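Long-range contacts in beta-N-acetylhexosaminidase (PDB 3RCN), which probably hydrolyses terminal non-reducing N-acetyl-D-hexosamine residues from N-acetyl-beta-D-hexosaminides, as a family 20 glycoside hydrolase: residues Pro247-Ala252 with Gly313-Pro318; Ile279-Leu284 with Pro318-Gln323. All coordinates share one frame; numbering follows the deposited sequence.

Interaction 1 (Pro247-Ala252 with Gly313-Pro318); sequences PGHSQA and GGDEVP. With GOL (glycerol), chain O.
The imidazole of His249 meets the side chains of Asp315 and Glu316 at the active-site end of the family 20 catalytic barrel. The Asp-Glu pair follows strand 309-313, as in other family 20 enzymes. Glu316 is the predicted proton donor. In relatives the preceding aspartate orients the substrate's 2-acetamido group, and Asp315 is probably its counterpart. His249 CE1 lies 3.0 Å from Asp315 OD2, with ring and carboxylate planes only 12° apart. The Glu316 carboxylate comes to the ring's edge and is turned 39° from it, with OE1 3.5 Å from His249 NE2. Glu316 is poorly ordered, so its position is less certain. A glycerol, probably from the crystallisation liquor, sits beside all three residues. Its O2 makes a weak hydrogen bond with His249 NE2, and its O1 a weak one to Asp315 OD2. The His249 ring reaches this group because its CG is anti to the carbonyl carbon (chi1 -64°).

Beside the ring, two waters join the backbones, one at its edge and one over a face. The first donates to Asp315 O at 2.6 Å and weakly accepts from Gly248 N. The second accepts from His249 N at 2.9 Å and may donate to Glu316 O. Further out, Val317 CG2 packs on Pro247 CG at 3.7 Å, and helix 342-357 covers both through His344. Pro247 follows a cis peptide bond. Asp245 OD1 takes a hydrogen bond from Gly314 N and so helps place the turn carrying Asp315 and Glu316. Within 247-252, Ser250 OG donates to Gly248 O at 2.9 Å, from well above the carbonyl plane.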
loop_
_atom_site.group_PDB
_atom_site.type_symbol
_atom_site.label_atom_id
_atom_site.label_comp_id
_atom_site.label_asym_id
_atom_site.label_seq_id
_atom_site.Cartn_x
_atom_site.Cartn_y
_atom_site.Cartn_z
ATOM N N PRO A 247 22.746 -22.950 -5.802
ATOM C CA PRO A 247 22.524 -23.408 -7.177
ATOM C C PRO A 247 21.107 -23.893 -7.466
ATOM O O PRO A 247 20.761 -24.066 -8.638
ATOM C CB PRO A 247 23.531 -24.539 -7.322
ATOM C CG PRO A 247 23.569 -25.132 -5.972
ATOM C CD PRO A 247 23.355 -24.016 -4.988
ATOM N N GLY A 248 20.342 -24.196 -6.419
ATOM C CA GLY A 248 18.957 -24.620 -6.568
ATOM C C GLY A 248 17.987 -23.441 -6.604
ATOM O O GLY A 248 18.422 -22.285 -6.584
ATOM N N HIS A 249 16.683 -23.733 -6.669
ATOM C CA HIS A 249 15.641 -22.700 -6.802
ATOM C C HIS A 249 15.941 -21.730 -7.933
ATOM O O HIS A 249 15.741 -20.547 -7.800
ATOM C CB HIS A 249 15.466 -21.933 -5.483
ATOM C CG HIS A 249 14.974 -22.793 -4.366
ATOM N ND1 HIS A 249 15.821 -23.545 -3.579
ATOM C CD2 HIS A 249 13.718 -23.074 -3.945
ATOM C CE1 HIS A 249 15.109 -24.231 -2.702
ATOM N NE2 HIS A 249 13.830 -23.964 -2.905
ATOM N N SER A 250 16.569 -22.223 -8.980
ATOM C CA SER A 250 16.985 -21.382 -10.087
ATOM C C SER A 250 16.184 -21.366 -11.385
ATOM O O SER A 250 16.584 -20.683 -12.328
ATOM C CB SER A 250 18.470 -21.575 -10.340
ATOM O OG SER A 250 19.172 -21.196 -9.170
ATOM N N GLN A 251 15.087 -22.115 -11.474
ATOM C CA GLN A 251 14.395 -22.211 -12.771
ATOM C C GLN A 251 13.963 -20.880 -13.437
ATOM O O GLN A 251 13.769 -20.832 -14.648
ATOM C CB GLN A 251 13.214 -23.166 -12.714
ATOM C CG GLN A 251 12.677 -23.503 -14.085
ATOM C CD GLN A 251 11.811 -24.735 -14.068
ATOM O OE1 GLN A 251 12.062 -25.671 -13.302
ATOM N NE2 GLN A 251 10.779 -24.748 -14.911
ATOM N N ALA A 252 13.799 -19.810 -12.668
ATOM C CA ALA A 252 13.409 -18.543 -13.274
ATOM C C ALA A 252 14.567 -17.987 -14.078
ATOM O O ALA A 252 14.388 -17.581 -15.223
ATOM C CB ALA A 252 12.923 -17.532 -12.223
ATOM N N GLY A 313 21.580 -18.346 -0.315
ATOM C CA GLY A 313 20.733 -19.523 -0.218
ATOM C C GLY A 313 21.529 -20.799 0.015
ATOM O O GLY A 313 22.164 -20.955 1.048
ATOM N N GLY A 314 21.409 -21.746 -0.907
ATOM C CA GLY A 314 22.170 -22.980 -0.858
ATOM C C GLY A 314 21.299 -24.142 -0.423
ATOM O O GLY A 314 21.748 -25.293 -0.358
ATOM N N ASP A 315 20.042 -23.837 -0.123
ATOM C CA ASP A 315 19.110 -24.846 0.345
ATOM C C ASP A 315 18.625 -25.716 -0.809
ATOM O O ASP A 315 18.602 -25.287 -1.968
ATOM C CB ASP A 315 17.910 -24.200 1.060
ATOM C CG ASP A 315 17.077 -23.313 0.132
ATOM O OD1 ASP A 315 17.672 -22.460 -0.563
ATOM O OD2 ASP A 315 15.833 -23.468 0.090
ATOM N N GLU A 316 18.267 -26.950 -0.468
ATOM C CA GLU A 316 17.465 -27.830 -1.321
ATOM C C GLU A 316 17.966 -28.015 -2.756
ATOM O O GLU A 316 17.300 -27.604 -3.712
ATOM C CB GLU A 316 15.998 -27.368 -1.311
ATOM C CG GLU A 316 15.508 -26.990 0.090
ATOM C CD GLU A 316 13.997 -26.810 0.196
ATOM O OE1 GLU A 316 13.317 -26.699 -0.848
ATOM O OE2 GLU A 316 13.489 -26.781 1.340
ATOM N N VAL A 317 19.134 -28.634 -2.907
ATOM C CA VAL A 317 19.570 -29.036 -4.234
ATOM C C VAL A 317 19.698 -30.553 -4.372
ATOM O O VAL A 317 20.646 -31.153 -3.861
ATOM C CB VAL A 317 20.892 -28.359 -4.639
ATOM C CG1 VAL A 317 21.013 -28.324 -6.151
ATOM C CG2 VAL A 317 20.962 -26.945 -4.074
ATOM N N PRO A 318 18.752 -31.168 -5.099
ATOM C CA PRO A 318 18.750 -32.592 -5.469
ATOM C C PRO A 318 19.930 -32.879 -6.380
ATOM O O PRO A 318 20.257 -32.034 -7.206
ATOM C CB PRO A 318 17.444 -32.748 -6.263
ATOM C CG PRO A 318 16.586 -31.608 -5.824
ATOM C CD PRO A 318 17.537 -30.475 -5.559
HETATM C C1 GOL O . 11.221 -23.101 0.063
HETATM O O1 GOL O . 12.508 -22.882 0.606
HETATM C C2 GOL O . 11.079 -24.546 -0.415
HETATM O O2 GOL O . 10.735 -24.578 -1.783
HETATM C C3 GOL O . 9.994 -25.264 0.379
HETATM O O3 GOL O . 9.826 -26.570 -0.127
HETATM O O HOH W 1 19.570 -23.458 -3.584
HETATM O O HOH W 2 16.003 -26.524 -6.358
#

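Interaction 2 (Ile279-Leu284 with Pro318-Gln323); sequences INETVL and PLTQWQ
Glu281 and Pro318 bring the two backbones closest, with CA atoms 5.7 Å apart, where loop 279-284 runs past the start of helix 320-323. Pro318 CG touches Ile279 CG2 at 3.8 Å and lies at a similar distance from Asn280 O. Gln321 grips the loop by its amide. Val283 N donates to Gln321 OE1 at 2.9 Å in a nearly straight bond (177°), and Gln321 NE2 donates to Val283 O at 2.9 Å. An extended side chain, with CG anti to the backbone N (chi1 176°), carries the amide out to Val283. The contact joins a loop to a short helix, both on the active-site side of the family 20 catalytic barrel, and Ile279 also touches the predicted proton donor Glu316. A leucine in place of Gln321 would probably leave the N-H and carbonyl of Val283 without these side-chain partners. Trp322 NE1 donates to Leu284 O at 3.0 Å, in the plane of the indole and almost head-on to the carbonyl oxygen. A water bridges Glu281 O and Gln321 N. Asn280 OD1 accepts from Thr282 N, an Asx turn, and its ND2 turns to Asp179 OD2 and probably Gln251 OE1.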
loop_
_atom_site.group_PDB
_atom_site.type_symbol
_atom_site.label_atom_id
_atom_site.label_comp_id
_atom_site.label_asym_id
_atom_site.label_seq_id
_atom_site.Cartn_x
_atom_site.Cartn_y
_atom_site.Cartn_z
ATOM N N ILE A 279 10.086 -28.634 -4.247
ATOM C CA ILE A 279 11.497 -28.728 -4.601
ATOM C C ILE A 279 11.706 -29.110 -6.069
ATOM O O ILE A 279 11.119 -30.069 -6.577
ATOM C CB ILE A 279 12.254 -29.681 -3.657
ATOM C CG1 ILE A 279 12.107 -29.205 -2.210
ATOM C CG2 ILE A 279 13.736 -29.772 -4.036
ATOM C CD1 ILE A 279 12.842 -30.073 -1.213
ATOM N N ASN A 280 12.535 -28.321 -6.742
ATOM C CA ASN A 280 12.807 -28.492 -8.154
ATOM C C ASN A 280 14.049 -29.356 -8.411
ATOM O O ASN A 280 15.135 -29.078 -7.893
ATOM C CB ASN A 280 13.003 -27.120 -8.794
ATOM C CG ASN A 280 12.646 -27.115 -10.254
ATOM O OD1 ASN A 280 12.491 -28.166 -10.869
ATOM N ND2 ASN A 280 12.502 -25.930 -10.820
ATOM N N GLU A 281 13.897 -30.402 -9.216
ATOM C CA GLU A 281 15.051 -31.184 -9.625
ATOM C C GLU A 281 15.856 -30.424 -10.678
ATOM O O GLU A 281 17.018 -30.742 -10.955
ATOM C CB GLU A 281 14.624 -32.554 -10.155
ATOM C CG GLU A 281 14.390 -33.600 -9.070
ATOM C CD GLU A 281 14.177 -35.005 -9.630
ATOM O OE1 GLU A 281 14.339 -35.203 -10.857
ATOM O OE2 GLU A 281 13.852 -35.914 -8.835
ATOM N N THR A 282 15.244 -29.408 -11.267
ATOM C CA THR A 282 15.950 -28.619 -12.262
ATOM C C THR A 282 16.759 -27.507 -11.599
ATOM O O THR A 282 16.209 -26.620 -10.965
ATOM C CB THR A 282 14.972 -28.079 -13.300
ATOM O OG1 THR A 282 14.459 -29.184 -14.049
ATOM C CG2 THR A 282 15.655 -27.104 -14.249
ATOM N N VAL A 283 18.075 -27.563 -11.756
ATOM C CA VAL A 283 18.960 -26.641 -11.054
ATOM C C VAL A 283 20.062 -26.122 -11.966
ATOM O O VAL A 283 20.157 -26.515 -13.126
ATOM C CB VAL A 283 19.565 -27.310 -9.808
ATOM C CG1 VAL A 283 18.458 -27.729 -8.873
ATOM C CG2 VAL A 283 20.383 -28.527 -10.190
ATOM N N LEU A 284 20.898 -25.235 -11.447
ATOM C CA LEU A 284 21.992 -24.708 -12.249
ATOM C C LEU A 284 22.950 -25.809 -12.687
ATOM O O LEU A 284 23.181 -26.791 -11.976
ATOM C CB LEU A 284 22.777 -23.653 -11.478
ATOM C CG LEU A 284 22.032 -22.361 -11.139
ATOM C CD1 LEU A 284 22.947 -21.441 -10.361
ATOM C CD2 LEU A 284 21.518 -21.664 -12.391
ATOM N N PRO A 318 18.752 -31.168 -5.099
ATOM C CA PRO A 318 18.750 -32.592 -5.469
ATOM C C PRO A 318 19.930 -32.879 -6.380
ATOM O O PRO A 318 20.257 -32.034 -7.206
ATOM C CB PRO A 318 17.444 -32.748 -6.263
ATOM C CG PRO A 318 16.586 -31.608 -5.824
ATOM C CD PRO A 318 17.537 -30.475 -5.559
ATOM N N LEU A 319 20.560 -34.039 -6.246
ATOM C CA LEU A 319 21.784 -34.294 -7.000
ATOM C C LEU A 319 21.501 -35.017 -8.303
ATOM O O LEU A 319 22.414 -35.285 -9.083
ATOM C CB LEU A 319 22.746 -35.129 -6.177
ATOM C CG LEU A 319 23.113 -34.609 -4.795
ATOM C CD1 LEU A 319 23.923 -35.681 -4.097
ATOM C CD2 LEU A 319 23.889 -33.310 -4.876
ATOM N N THR A 320 20.230 -35.328 -8.532
ATOM C CA THR A 320 19.841 -36.140 -9.668
ATOM C C THR A 320 20.412 -35.608 -10.971
ATOM O O THR A 320 21.053 -36.344 -11.712
ATOM C CB THR A 320 18.321 -36.198 -9.792
ATOM O OG1 THR A 320 17.775 -36.632 -8.542
ATOM C CG2 THR A 320 17.906 -37.157 -10.913
ATOM N N GLN A 321 20.171 -34.328 -11.245
ATOM C CA GLN A 321 20.666 -33.711 -12.465
ATOM C C GLN A 321 22.191 -33.845 -12.569
ATOM O O GLN A 321 22.724 -34.221 -13.611
ATOM C CB GLN A 321 20.258 -32.243 -12.512
ATOM C CG GLN A 321 20.796 -31.453 -13.710
ATOM C CD GLN A 321 20.374 -29.979 -13.675
ATOM O OE1 GLN A 321 19.190 -29.653 -13.490
ATOM N NE2 GLN A 321 21.346 -29.081 -13.839
ATOM N N TRP A 322 22.883 -33.548 -11.479
ATOM C CA TRP A 322 24.337 -33.520 -11.493
ATOM C C TRP A 322 24.931 -34.912 -11.666
ATOM O O TRP A 322 25.929 -35.081 -12.352
ATOM C CB TRP A 322 24.870 -32.883 -10.218
ATOM C CG TRP A 322 24.712 -31.405 -10.158
ATOM C CD1 TRP A 322 24.343 -30.570 -11.174
ATOM C CD2 TRP A 322 24.924 -30.577 -9.009
ATOM N NE1 TRP A 322 24.317 -29.268 -10.722
ATOM C CE2 TRP A 322 24.675 -29.249 -9.397
ATOM C CE3 TRP A 322 25.325 -30.831 -7.689
ATOM C CZ2 TRP A 322 24.803 -28.182 -8.515
ATOM C CZ3 TRP A 322 25.450 -29.772 -6.815
ATOM C CH2 TRP A 322 25.188 -28.464 -7.230
ATOM N N GLN A 323 24.308 -35.902 -11.045
ATOM C CA GLN A 323 24.768 -37.274 -11.152
ATOM C C GLN A 323 24.637 -37.802 -12.579
ATOM O O GLN A 323 25.419 -38.656 -13.010
ATOM C CB GLN A 323 23.995 -38.169 -10.190
ATOM C CG GLN A 323 24.329 -37.927 -8.741
ATOM C CD GLN A 323 23.360 -38.625 -7.819
ATOM O OE1 GLN A 323 22.403 -39.253 -8.274
ATOM N NE2 GLN A 323 23.595 -38.521 -6.516
HETATM O O HOH W 3 18.551 -32.662 -9.579
#

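How the interactions relate
From the N terminus, 247-252 comes first, in the loop after barrel strand 239-243 and running into helix 251-256. The chain reaches 279-284 next, then passes through helix 288-304 and strand 309-313. Interaction 1 closes its loop at 313-318. Interaction 2 closes directly after, at 318-323, the two sharing Pro318. The segments alternate, so the two loops cross. The contact centres are about 8 Å apart. Between the two first segments, Pro247 O and Leu284 N probably hydrogen-bond. Interaction 1 joins the loops after strands 239-243 and 309-313 to each other. Interaction 2 joins the loop before helix 288-304 to helix 320-323.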